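Local coordinates for protein Phenylalanine/tyrosine ammonia-lyase (Rhodosporidium toruloides, PDB 1Y2M) that catalyses the non-oxidative deamination of L-phenylalanine and L-tyrosine to trans-cinnamate and p-coumarate, committing carbon to phenylpropanoid metabolism as a homotetramer, at residues 56-61 / 78-83; 534-539 / 650-655; 558-563 / 615-620; 156-161 / 204-209; 306-311 / 342-347. One frame throughout, in Å; residues are numbered along the deposited sequence.

Contact 1: residues 56-61 / 78-83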
# COMPACT_ATOMS: atom_id res chain seq x y z
N THR B 56 -19.59 17.17 -31.24
CA THR B 56 -18.97 18.29 -30.49
C THR B 56 -19.58 19.66 -30.83
O THR B 56 -19.35 20.64 -30.12
CB THR B 56 -17.47 18.34 -30.70
OG1 THR B 56 -17.20 18.52 -32.10
CG2 THR B 56 -16.81 17.06 -30.17
N ASP B 57 -20.34 19.71 -31.91
CA ASP B 57 -20.87 20.97 -32.44
C ASP B 57 -22.33 21.15 -32.04
O ASP B 57 -22.75 22.26 -31.68
CB ASP B 57 -20.72 20.97 -33.97
CG ASP B 57 -21.32 19.71 -34.63
OD1 ASP B 57 -21.30 18.61 -34.00
OD2 ASP B 57 -21.81 19.81 -35.78
N SER B 58 -23.11 20.08 -32.14
CA SER B 58 -24.54 20.19 -31.90
C SER B 58 -24.81 20.13 -30.42
O SER B 58 -24.01 19.62 -29.64
CB SER B 58 -25.29 19.08 -32.62
OG SER B 58 -24.86 17.83 -32.16
N THR B 59 -25.93 20.69 -30.03
CA THR B 59 -26.16 20.90 -28.62
C THR B 59 -26.48 19.60 -27.91
O THR B 59 -27.31 18.79 -28.37
CB THR B 59 -27.30 21.90 -28.42
OG1 THR B 59 -26.93 23.14 -29.04
CG2 THR B 59 -27.56 22.13 -26.91
N LEU B 60 -25.85 19.45 -26.76
CA LEU B 60 -26.13 18.33 -25.87
C LEU B 60 -27.34 18.71 -25.05
O LEU B 60 -27.26 19.60 -24.21
CB LEU B 60 -24.94 18.06 -24.97
CG LEU B 60 -25.13 16.99 -23.89
CD1 LEU B 60 -25.55 15.62 -24.47
CD2 LEU B 60 -23.87 16.85 -23.02
N GLU B 61 -28.44 18.03 -25.31
CA GLU B 61 -29.70 18.23 -24.62
C GLU B 61 -29.84 17.29 -23.43
O GLU B 61 -29.84 16.07 -23.58
CB GLU B 61 -30.88 18.02 -25.58
CG GLU B 61 -31.13 19.22 -26.47
CD GLU B 61 -32.52 19.19 -27.13
OE1 GLU B 61 -32.69 18.29 -27.98
OE2 GLU B 61 -33.41 20.04 -26.81
N LYS B 78 -14.41 19.42 -25.18
CA LYS B 78 -14.54 19.87 -26.57
C LYS B 78 -15.45 21.07 -26.81
O LYS B 78 -15.79 21.40 -27.96
CB LYS B 78 -15.00 18.73 -27.49
CG LYS B 78 -14.27 17.41 -27.34
CD LYS B 78 -12.89 17.50 -27.88
CE LYS B 78 -12.20 16.14 -27.85
NZ LYS B 78 -11.00 16.20 -28.71
N GLY B 79 -15.84 21.74 -25.73
CA GLY B 79 -16.65 22.93 -25.83
C GLY B 79 -18.04 22.76 -26.41
O GLY B 79 -18.65 23.73 -26.87
N ARG B 80 -18.58 21.56 -26.35
CA ARG B 80 -19.90 21.32 -26.88
C ARG B 80 -20.95 22.10 -26.14
O ARG B 80 -20.92 22.12 -24.90
CB ARG B 80 -20.27 19.87 -26.73
CG ARG B 80 -21.56 19.52 -27.45
CD ARG B 80 -21.73 18.06 -27.32
NE ARG B 80 -22.92 17.55 -27.99
CZ ARG B 80 -23.32 16.30 -27.84
NH1 ARG B 80 -22.59 15.44 -27.10
NH2 ARG B 80 -24.43 15.90 -28.43
N PRO B 81 -21.88 22.75 -26.87
CA PRO B 81 -22.94 23.49 -26.17
C PRO B 81 -23.82 22.53 -25.37
O PRO B 81 -24.03 21.40 -25.81
CB PRO B 81 -23.76 24.10 -27.30
CG PRO B 81 -22.88 24.10 -28.46
CD PRO B 81 -21.99 22.90 -28.32
N VAL B 82 -24.37 22.99 -24.26
CA VAL B 82 -25.16 22.15 -23.37
C VAL B 82 -26.42 22.93 -23.01
O VAL B 82 -26.35 24.14 -22.72
CB VAL B 82 -24.36 21.76 -22.10
CG1 VAL B 82 -25.21 20.99 -21.11
CG2 VAL B 82 -23.12 21.00 -22.46
N ARG B 83 -27.57 22.27 -23.04
CA ARG B 83 -28.80 22.86 -22.53
C ARG B 83 -29.73 21.81 -21.91
O ARG B 83 -29.70 20.64 -22.27
CB ARG B 83 -29.54 23.62 -23.66
CG ARG B 83 -28.88 24.93 -24.11
CD ARG B 83 -29.49 25.48 -25.41
NE ARG B 83 -29.71 26.93 -25.43
CZ ARG B 83 -30.68 27.56 -24.75
NH1 ARG B 83 -31.51 26.88 -23.95
NH2 ARG B 83 -30.82 28.88 -24.84
O HOH W 1 -26.38 17.03 -30.12
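Arg80 NE donates to Ser58 O at 2.9 Å along a nearly straight path, N-H...O 164°, with the oxygen at the guanidinium edge and in its plane. Leu60 CB lies over the centre of one face of the same group, 3.7 Å from Arg80 CZ. The reach comes from a fully extended arginine, its CG anti to the backbone N (chi1 -172°). A water continues the grip: it accepts from Arg80 NH2 at 2.8 Å, donates to Thr59 O and is also bonded to Ser58 OG. Beyond the arginine the backbones pair in parallel, Leu60 N giving to Pro81 O at 2.8 Å and Arg83 N to Leu60 O at 2.9 Å. Leu60 and Val82 share one side of this pair, and Thr59 OG1 sits 3.7 Å from Pro81 CB at the approach to it. At the other end Thr56 CG2 rests against Lys78 CB at 3.6 Å. A salt bridge from Arg80 NH1 to Asp71 and a hydrogen bond to Ser74 OG fix the guanidinium from helix 69-77, the crossover of this beta-alpha-beta unit between strands 60-62 and 82-84; helix 185-197 packs on Pro81, Val82 and Arg83.

Contact 2: residues 534-539 / 650-655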
# COMPACT_ATOMS: atom_id res chain seq x y z
N ALA B 534 12.69 -0.31 -33.63
CA ALA B 534 12.96 -1.75 -33.80
C ALA B 534 12.41 -2.26 -35.13
O ALA B 534 13.05 -3.03 -35.84
CB ALA B 534 12.35 -2.52 -32.64
N ILE B 535 11.20 -1.80 -35.49
CA ILE B 535 10.56 -2.20 -36.76
C ILE B 535 11.43 -1.79 -37.97
O ILE B 535 11.64 -2.53 -38.89
CB ILE B 535 9.15 -1.60 -36.88
CG1 ILE B 535 8.21 -2.45 -36.02
CG2 ILE B 535 8.68 -1.55 -38.27
CD1 ILE B 535 6.87 -1.82 -35.70
N ASP B 536 11.93 -0.55 -37.95
CA ASP B 536 12.80 -0.10 -39.02
C ASP B 536 14.11 -0.90 -39.06
O ASP B 536 14.60 -1.21 -40.13
CB ASP B 536 13.04 1.39 -38.78
CG ASP B 536 11.90 2.24 -39.26
OD1 ASP B 536 11.14 1.82 -40.19
OD2 ASP B 536 11.77 3.40 -38.76
N LEU B 537 14.68 -1.22 -37.91
CA LEU B 537 15.93 -2.01 -37.88
C LEU B 537 15.69 -3.45 -38.36
O LEU B 537 16.54 -4.07 -39.06
CB LEU B 537 16.55 -2.01 -36.49
CG LEU B 537 17.08 -0.64 -36.03
CD1 LEU B 537 17.54 -0.70 -34.54
CD2 LEU B 537 18.20 -0.17 -36.92
N ARG B 538 14.54 -3.99 -37.98
CA ARG B 538 14.19 -5.30 -38.50
C ARG B 538 14.00 -5.29 -40.01
O ARG B 538 14.38 -6.23 -40.74
CB ARG B 538 12.94 -5.84 -37.81
CG ARG B 538 12.74 -7.33 -38.07
CD ARG B 538 13.75 -8.21 -37.38
NE ARG B 538 13.46 -8.40 -35.95
CZ ARG B 538 14.25 -9.05 -35.10
NH1 ARG B 538 15.43 -9.50 -35.52
NH2 ARG B 538 13.87 -9.25 -33.87
N ALA B 539 13.40 -4.23 -40.51
CA ALA B 539 13.20 -4.11 -41.97
C ALA B 539 14.54 -4.05 -42.70
O ALA B 539 14.65 -4.67 -43.79
CB ALA B 539 12.35 -2.92 -42.27
N THR B 650 8.64 7.98 -45.89
CA THR B 650 7.55 7.48 -46.70
C THR B 650 8.00 6.35 -47.62
O THR B 650 7.14 5.71 -48.25
CB THR B 650 6.91 8.61 -47.56
OG1 THR B 650 7.95 9.44 -48.07
CG2 THR B 650 6.00 9.46 -46.70
N SER B 651 9.32 6.14 -47.76
CA SER B 651 9.86 5.01 -48.55
C SER B 651 10.42 3.89 -47.67
O SER B 651 11.14 2.99 -48.18
CB SER B 651 10.96 5.48 -49.50
OG SER B 651 10.43 6.34 -50.50
N SER B 652 10.14 3.95 -46.38
CA SER B 652 10.74 2.99 -45.45
C SER B 652 10.44 1.54 -45.86
O SER B 652 9.28 1.22 -46.12
CB SER B 652 10.22 3.14 -44.04
OG SER B 652 10.71 2.07 -43.23
N PRO B 653 11.45 0.65 -45.82
CA PRO B 653 11.20 -0.74 -46.14
C PRO B 653 10.24 -1.41 -45.15
O PRO B 653 9.64 -2.41 -45.50
CB PRO B 653 12.59 -1.39 -46.12
CG PRO B 653 13.39 -0.52 -45.27
CD PRO B 653 12.86 0.88 -45.51
N ALA B 654 10.05 -0.85 -43.97
CA ALA B 654 9.08 -1.37 -43.01
C ALA B 654 7.69 -1.45 -43.65
O ALA B 654 6.90 -2.34 -43.30
CB ALA B 654 9.02 -0.49 -41.79
N LEU B 655 7.38 -0.52 -44.54
CA LEU B 655 6.06 -0.53 -45.19
C LEU B 655 5.85 -1.79 -46.02
O LEU B 655 4.72 -2.12 -46.36
CB LEU B 655 5.90 0.71 -46.06
CG LEU B 655 6.05 2.02 -45.29
CD1 LEU B 655 6.03 3.20 -46.25
CD2 LEU B 655 5.00 2.21 -44.22
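An ST turn at Ser652, in the loop after helix 619-646, packs against the flank of the long helix 506-560, where Ala539 lies against Ala654. The methyl of Ala539 reaches the turn's backbone, CB standing 3.5 Å from Ala654 N, and it also touches the ring of Pro653, 4.0 Å from CG. Ala654 answers with its own methyl, directed at the helix: CB packs on Ile535 CG2 at 3.7 Å and on Asp536 OD1 at 3.5 Å. That branch of Ile535 lies anti to the backbone N, while CG1 takes the position beside it. Small side chains on both surfaces thus let the turn approach the helix until the Ala539 and Ala654 CA atoms are 5.1 Å apart.

In the ST turn Ser652 OG accepts from Ala654 N at 3.1 Å, with an N-H...O angle of 151°; a separate backbone bond runs from Leu655 N to Ser652 O at 3.0 Å. The hydroxyl is anti to the backbone N (chi1 173°), which also places it 3.1 Å from Asp536 OD1. Tyr666 OH of helix 662-672 is hydrogen-bonded to both Ser652 OG and Asp536 OD1, so three polar side chains gather at one buried point. The other carboxylate oxygen, Asp536 OD2, forms a salt bridge with Arg670 on that same helix, which would probably favour the charged form of the aspartate. Phe644, from helix 619-646, packs against Asp536, Ser652 and Pro653.

Contact 3: residues 558-563 / 615-620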
# COMPACT_ATOMS: atom_id res chain seq x y z
N GLN B 558 32.06 -19.50 -56.08
CA GLN B 558 33.27 -18.92 -56.59
C GLN B 558 34.50 -19.54 -55.92
O GLN B 558 35.47 -19.87 -56.62
CB GLN B 558 33.26 -17.43 -56.38
CG GLN B 558 34.51 -16.71 -56.87
CD GLN B 558 34.49 -15.21 -56.56
OE1 GLN B 558 33.69 -14.72 -55.75
NE2 GLN B 558 35.40 -14.47 -57.22
N HIS B 559 34.45 -19.71 -54.61
CA HIS B 559 35.64 -20.15 -53.87
C HIS B 559 35.82 -21.65 -53.86
O HIS B 559 36.94 -22.14 -53.96
CB HIS B 559 35.64 -19.56 -52.44
CG HIS B 559 35.94 -18.10 -52.42
ND1 HIS B 559 37.21 -17.60 -52.23
CD2 HIS B 559 35.16 -17.03 -52.70
CE1 HIS B 559 37.19 -16.29 -52.32
NE2 HIS B 559 35.96 -15.91 -52.61
N PHE B 560 34.71 -22.38 -53.73
CA PHE B 560 34.75 -23.79 -53.46
C PHE B 560 34.13 -24.65 -54.54
O PHE B 560 34.26 -25.87 -54.49
CB PHE B 560 34.00 -24.09 -52.18
CG PHE B 560 34.46 -23.28 -50.98
CD1 PHE B 560 35.81 -22.96 -50.77
CD2 PHE B 560 33.53 -22.83 -50.06
CE1 PHE B 560 36.20 -22.23 -49.64
CE2 PHE B 560 33.92 -22.12 -48.96
CZ PHE B 560 35.25 -21.84 -48.75
N GLY B 561 33.49 -24.05 -55.54
CA GLY B 561 32.76 -24.84 -56.52
C GLY B 561 33.61 -25.91 -57.19
O GLY B 561 33.18 -27.06 -57.37
N SER B 562 34.84 -25.57 -57.56
CA SER B 562 35.65 -26.55 -58.28
C SER B 562 36.07 -27.69 -57.37
O SER B 562 36.06 -28.83 -57.77
CB SER B 562 36.85 -25.89 -58.99
OG SER B 562 37.56 -25.05 -58.13
N ALA B 563 36.40 -27.38 -56.12
CA ALA B 563 36.74 -28.42 -55.16
C ALA B 563 35.54 -29.33 -54.84
O ALA B 563 35.74 -30.45 -54.38
CB ALA B 563 37.31 -27.80 -53.91
N THR B 615 37.91 -32.58 -49.20
CA THR B 615 38.39 -31.86 -50.38
C THR B 615 39.85 -31.42 -50.31
O THR B 615 40.50 -31.48 -49.27
CB THR B 615 37.56 -30.60 -50.64
OG1 THR B 615 37.84 -29.61 -49.62
CG2 THR B 615 36.06 -30.95 -50.67
N SER B 616 40.33 -30.91 -51.44
CA SER B 616 41.71 -30.52 -51.59
C SER B 616 42.00 -29.05 -51.22
O SER B 616 43.12 -28.58 -51.42
CB SER B 616 42.12 -30.78 -53.05
OG SER B 616 41.31 -29.99 -53.88
N LEU B 617 41.00 -28.34 -50.70
CA LEU B 617 41.12 -26.92 -50.40
C LEU B 617 42.22 -26.63 -49.40
O LEU B 617 42.33 -27.31 -48.40
CB LEU B 617 39.82 -26.36 -49.85
CG LEU B 617 38.76 -26.20 -50.96
CD1 LEU B 617 37.35 -26.06 -50.40
CD2 LEU B 617 39.12 -25.02 -51.90
N SER B 618 43.00 -25.61 -49.66
CA SER B 618 43.98 -25.16 -48.68
C SER B 618 43.36 -24.30 -47.59
O SER B 618 42.30 -23.66 -47.77
CB SER B 618 45.05 -24.37 -49.37
OG SER B 618 44.54 -23.12 -49.78
N LEU B 619 44.05 -24.21 -46.45
CA LEU B 619 43.60 -23.30 -45.41
C LEU B 619 43.60 -21.89 -45.94
O LEU B 619 42.68 -21.13 -45.64
CB LEU B 619 44.43 -23.41 -44.14
CG LEU B 619 44.37 -24.78 -43.46
CD1 LEU B 619 45.08 -24.73 -42.09
CD2 LEU B 619 42.94 -25.11 -43.24
N ALA B 620 44.56 -21.56 -46.80
CA ALA B 620 44.62 -20.20 -47.37
C ALA B 620 43.34 -19.89 -48.16
O ALA B 620 42.82 -18.77 -48.13
CB ALA B 620 45.85 -20.05 -48.25
O HOH W 2 38.44 -31.44 -53.71
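Leu617 CG stands anti to the carbonyl carbon (chi1 -74°), which sends both methyls toward Phe560 and Ala563; Phe560 CG is likewise anti to its own carbonyl carbon (chi1 -53°), turning the ring to meet them. The two side chains cross at about a right angle. Leu617 CD1 comes within 3.5 Å of Phe560 CD1, approaching the ring obliquely, while CD2 lies 4.1 Å from that same ring atom. Ala563 completes the apolar cluster, its CB 3.7 Å from Leu617 CG and 3.9 Å from each of the two methyls.

The cluster joins the last part of helix 506-560, and the residues following it, to the short connection that leads into helix 619-646. Ser618 is the N-cap of the latter, its OG bonded to Ala621 N just inside the helix. These are distal parts of the elongated helical body, the centre of the contact being about 60 Å from the centre of the chain.

A water bridges the two backbones, donating to Ala563 O and accepting from Ser616 N, both at 3.0 Å. Thr615 sits close by, its CG2 3.8 Å from Ala563 O, while its hydroxyl is hydrogen-bonded to Leu612 O. Trp625 of helix 619-646 meets the Phe560 ring with planes at about 45° and the His559 ring edge-to-face. Leu619 of the second subunit packs on Thr615 and Leu617.

Contact 4: residues 156-161 / 204-209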
# COMPACT_ATOMS: atom_id res chain seq x y z
N LEU B 156 -1.57 27.33 -10.73
CA LEU B 156 -2.94 26.84 -10.46
C LEU B 156 -2.96 25.38 -10.01
O LEU B 156 -4.03 24.72 -10.04
CB LEU B 156 -3.84 27.10 -11.67
CG LEU B 156 -4.33 28.54 -11.79
CD1 LEU B 156 -5.10 28.69 -13.06
CD2 LEU B 156 -5.25 28.88 -10.59
N GLU B 157 -1.81 24.91 -9.50
CA GLU B 157 -1.70 23.51 -9.04
C GLU B 157 -2.70 23.15 -7.98
O GLU B 157 -3.07 21.96 -7.84
CB GLU B 157 -0.32 23.22 -8.53
CG GLU B 157 0.78 23.32 -9.57
CD GLU B 157 1.38 24.71 -9.71
OE1 GLU B 157 0.83 25.68 -9.12
OE2 GLU B 157 2.42 24.82 -10.40
N ASN B 158 -3.12 24.12 -7.19
CA ASN B 158 -4.12 23.86 -6.12
C ASN B 158 -5.58 24.03 -6.53
O ASN B 158 -6.44 24.12 -5.66
CB ASN B 158 -3.83 24.74 -4.90
CG ASN B 158 -2.68 24.20 -4.09
OD1 ASN B 158 -2.49 22.98 -4.09
ND2 ASN B 158 -1.95 25.06 -3.37
N SER B 159 -5.83 24.09 -7.83
CA SER B 159 -7.20 24.17 -8.35
C SER B 159 -7.53 23.00 -9.24
O SER B 159 -6.65 22.36 -9.82
CB SER B 159 -7.39 25.44 -9.15
OG SER B 159 -6.69 25.40 -10.39
N LEU B 160 -8.81 22.69 -9.30
CA LEU B 160 -9.27 21.58 -10.11
C LEU B 160 -9.11 21.96 -11.58
O LEU B 160 -9.36 23.12 -12.01
CB LEU B 160 -10.74 21.24 -9.88
CG LEU B 160 -11.17 20.38 -8.71
CD1 LEU B 160 -12.71 20.39 -8.68
CD2 LEU B 160 -10.59 18.98 -8.80
N PRO B 161 -8.72 20.98 -12.41
CA PRO B 161 -8.67 21.25 -13.83
C PRO B 161 -9.98 21.79 -14.40
O PRO B 161 -11.07 21.31 -14.01
CB PRO B 161 -8.37 19.88 -14.44
CG PRO B 161 -7.63 19.15 -13.33
CD PRO B 161 -8.26 19.61 -12.10
N PRO B 204 -10.97 24.75 -5.46
CA PRO B 204 -9.82 24.06 -4.87
C PRO B 204 -9.73 22.59 -5.29
O PRO B 204 -10.73 21.91 -5.41
CB PRO B 204 -10.11 24.14 -3.35
CG PRO B 204 -10.99 25.36 -3.22
CD PRO B 204 -11.87 25.33 -4.45
N LEU B 205 -8.51 22.09 -5.41
CA LEU B 205 -8.22 20.71 -5.80
C LEU B 205 -8.65 19.78 -4.70
O LEU B 205 -9.19 18.68 -4.92
CB LEU B 205 -6.73 20.53 -5.99
CG LEU B 205 -6.25 19.14 -6.41
CD1 LEU B 205 -6.91 18.70 -7.68
CD2 LEU B 205 -4.78 19.15 -6.59
N ARG B 206 -8.35 20.20 -3.48
CA ARG B 206 -8.52 19.34 -2.31
C ARG B 206 -9.52 19.86 -1.28
O ARG B 206 -9.78 21.06 -1.18
CB ARG B 206 -7.17 19.12 -1.61
CG ARG B 206 -6.12 18.49 -2.44
CD ARG B 206 -4.87 18.18 -1.59
NE ARG B 206 -3.83 17.44 -2.29
CZ ARG B 206 -2.76 17.97 -2.87
NH1 ARG B 206 -2.56 19.29 -2.90
NH2 ARG B 206 -1.82 17.18 -3.38
N GLY B 207 -10.02 18.92 -0.47
CA GLY B 207 -10.86 19.25 0.65
C GLY B 207 -12.12 18.43 0.76
O GLY B 207 -12.74 18.47 1.81
N THR B 208 -12.52 17.74 -0.31
CA THR B 208 -13.70 16.88 -0.23
C THR B 208 -13.31 15.44 0.10
O THR B 208 -12.25 14.95 -0.33
CB THR B 208 -14.53 16.92 -1.51
OG1 THR B 208 -15.75 16.18 -1.29
CG2 THR B 208 -13.80 16.34 -2.68
N ILE B 209 -14.21 14.77 0.84
CA ILE B 209 -14.18 13.32 1.08
C ILE B 209 -15.26 12.61 0.23
O ILE B 209 -15.41 11.40 0.33
CB ILE B 209 -14.36 12.96 2.57
CG1 ILE B 209 -15.70 13.51 3.07
CG2 ILE B 209 -13.21 13.53 3.44
CD1 ILE B 209 -15.91 13.28 4.56
O HOH W 3 -6.72 22.87 -2.57
O HOH W 4 -4.44 21.37 -3.19
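Asn158 and Arg206 face each other across a water, their amide and guanidinium planes 66° apart. Asn158 OD1 lies near the guanidinium plane at its edge, 3.9 Å from Arg206 NH1, and the water closes the interval, donating to OD1 at 2.7 Å and accepting from NH1 at 2.8 Å. Arg206 runs straight from CG to NE to get there. Its other nitrogens are held by a neighbouring copy of the protein, the third subunit, through salt bridges from NE to Glu480 and from NH2 to Glu515; Asn158 ND2 is hydrogen-bonded to Tyr699 of that subunit. The bridging pair is therefore built into the subunit interface.

Leu205 presents two methyls to different partners. With CG anti to the backbone N (chi1 -180°), CD2 reaches Glu157 O at 3.5 Å, whereas CD1 packs on Leu160 CD2 at 3.9 Å. Leu160 meets it at a slant and rests CG on Pro204 O, 3.7 Å away. On the backbone, Leu205 N donates to Asn158 O at 2.9 Å, coming from well above the carbonyl plane, 51° out of it, rather than on a lone pair. Asn158 sits in a type I turn from Leu156 to Ser159, in which Leu156 O accepts from both Ser159 N and Ser159 OG, the hydroxyl in plane at 2.8 Å.

The contact ties the loop before helix 162-176 to the one between strand 200-201 and helix 215-225. Tyr220 of the latter helix touches Pro204, and Arg511 of helix 506-560 touches Leu205.

Contact 5: residues 306-311 / 342-347; sequences GHAGSF and AVHHEE
His307 and Val343 form a single backbone bridge between two extended loop pieces, just ahead of the 3-10 segment 308-311 on one side and of helix 345-348, with His344 at its N-cap position, on the other. Two hydrogen bonds make the bridge. Val343 N gives to Gly306 O at 2.8 Å, nearly along the C=O axis and almost straight (170°), and Ala308 N gives to Val343 O, also at 2.8 Å. A water adds a third link, accepting from Gly309 N and donating to Val343 O at 2.8 Å, so that this one carbonyl receives both a backbone N-H and a water.

Aromatic neighbours lie around the bridge. His307 has its ring close to Gln360, a residue that probably contacts cinnamate, as in related enzymes, while its backbone N is bonded to Asp361; the bridge thus probably lies beside the substrate pocket. His344 NE2 is hydrogen-bonded to Ser339 O. His345 meets His312 edge-to-face and stacks on His408 of the fourth subunit, another copy of the protein.

Apolar packing is light. Val343 CG2, anti to the carbonyl carbon and beside the backbone N, lies 3.9 Å from Gly306 O. Ala308 and Ala342 approach with CB atoms 4.3 Å apart, and both touch Leu336 of helix 323-336. Gly309 CA lies 4.1 Å from His345 CB. The Ala308 methyl also comes obliquely to the His344 ring, its CB 4.0 Å from ND1.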
# COMPACT_ATOMS: atom_id res chain seq x y z
N GLY B 306 7.99 -12.51 -33.67
CA GLY B 306 7.36 -13.46 -32.79
C GLY B 306 6.16 -14.14 -33.39
O GLY B 306 5.88 -14.00 -34.58
N HIS B 307 5.44 -14.85 -32.53
CA HIS B 307 4.38 -15.74 -33.01
C HIS B 307 2.99 -15.12 -32.92
O HIS B 307 2.45 -14.86 -31.84
CB HIS B 307 4.38 -17.02 -32.19
CG HIS B 307 5.60 -17.85 -32.39
ND1 HIS B 307 6.68 -17.82 -31.54
CD2 HIS B 307 5.88 -18.78 -33.33
CE1 HIS B 307 7.59 -18.67 -31.96
NE2 HIS B 307 7.13 -19.27 -33.05
N ALA B 308 2.36 -14.99 -34.07
CA ALA B 308 0.96 -14.56 -34.08
C ALA B 308 0.07 -15.68 -33.51
O ALA B 308 -1.09 -15.44 -33.16
CB ALA B 308 0.56 -14.19 -35.46
N GLY B 309 0.58 -16.91 -33.48
CA GLY B 309 -0.16 -18.09 -33.01
C GLY B 309 -0.70 -17.95 -31.59
O GLY B 309 -1.67 -18.58 -31.23
N SER B 310 -0.04 -17.13 -30.77
CA SER B 310 -0.50 -16.90 -29.37
C SER B 310 -1.95 -16.43 -29.32
O SER B 310 -2.61 -16.58 -28.30
CB SER B 310 0.37 -15.89 -28.64
OG SER B 310 1.67 -16.34 -28.54
N PHE B 311 -2.43 -15.84 -30.42
CA PHE B 311 -3.73 -15.16 -30.44
C PHE B 311 -4.79 -15.92 -31.22
O PHE B 311 -5.82 -15.40 -31.49
CB PHE B 311 -3.52 -13.76 -30.99
CG PHE B 311 -2.37 -13.07 -30.35
CD1 PHE B 311 -2.52 -12.57 -29.07
CD2 PHE B 311 -1.15 -12.98 -30.96
CE1 PHE B 311 -1.48 -12.02 -28.43
CE2 PHE B 311 -0.06 -12.47 -30.27
CZ PHE B 311 -0.23 -11.96 -29.03
N ALA B 342 5.60 -10.89 -38.17
CA ALA B 342 5.10 -11.93 -37.26
C ALA B 342 4.98 -13.24 -38.02
O ALA B 342 4.63 -13.25 -39.22
CB ALA B 342 3.75 -11.56 -36.70
N VAL B 343 5.26 -14.34 -37.32
CA VAL B 343 5.11 -15.71 -37.84
C VAL B 343 3.67 -16.21 -37.63
O VAL B 343 3.14 -16.14 -36.52
CB VAL B 343 6.12 -16.63 -37.16
CG1 VAL B 343 5.99 -18.06 -37.65
CG2 VAL B 343 7.53 -16.08 -37.40
N HIS B 344 3.06 -16.72 -38.70
CA HIS B 344 1.64 -17.11 -38.68
C HIS B 344 1.43 -18.61 -38.47
O HIS B 344 2.14 -19.40 -39.06
CB HIS B 344 0.98 -16.63 -39.97
CG HIS B 344 0.94 -15.14 -40.06
ND1 HIS B 344 0.01 -14.39 -39.38
CD2 HIS B 344 1.78 -14.26 -40.66
CE1 HIS B 344 0.26 -13.11 -39.59
NE2 HIS B 344 1.32 -13.01 -40.37
N HIS B 345 0.45 -18.98 -37.62
CA HIS B 345 0.23 -20.39 -37.23
C HIS B 345 -0.04 -21.22 -38.48
O HIS B 345 0.47 -22.32 -38.64
CB HIS B 345 -0.93 -20.54 -36.19
CG HIS B 345 -1.47 -21.94 -36.07
ND1 HIS B 345 -0.89 -22.91 -35.27
CD2 HIS B 345 -2.55 -22.54 -36.65
CE1 HIS B 345 -1.58 -24.03 -35.37
NE2 HIS B 345 -2.58 -23.84 -36.22
N GLU B 346 -0.86 -20.66 -39.37
CA GLU B 346 -1.28 -21.39 -40.57
C GLU B 346 -0.13 -21.64 -41.55
O GLU B 346 -0.25 -22.51 -42.42
CB GLU B 346 -2.43 -20.68 -41.30
CG GLU B 346 -2.03 -19.38 -41.97
CD GLU B 346 -2.20 -18.17 -41.08
OE1 GLU B 346 -2.29 -18.30 -39.82
OE2 GLU B 346 -2.22 -17.07 -41.65
N GLU B 347 0.96 -20.87 -41.43
CA GLU B 347 2.17 -21.15 -42.20
C GLU B 347 3.05 -22.14 -41.44
O GLU B 347 3.65 -23.04 -42.02
CB GLU B 347 2.98 -19.87 -42.47
CG GLU B 347 2.26 -18.76 -43.27
CD GLU B 347 2.84 -17.33 -43.04
OE1 GLU B 347 3.77 -17.13 -42.19
OE2 GLU B 347 2.34 -16.38 -43.70
O HOH W 5 2.73 -18.28 -34.73

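The five contacts are spread along an elongated helical chain and none touches another. Contacts 1 and 4 are neighbours, about 12 Å apart at their nearest atoms, whereas the centre of contact 3 is about 81 Å from the centre of each. Contacts 2 and 3 share helix 506-560 at points 38 Å apart by their centres, and contact 3 is nested within the loop that contact 2 closes. Contact 5 comes within about 7 Å of contact 2 at the nearest atoms. It is also the one beside the probable cinnamate site, the His307 side chain lying about 3 Å and about 7 Å from the side chains of Gln360 and Arg366, respectively; the other four lie away from the catalytic and substrate-binding residues.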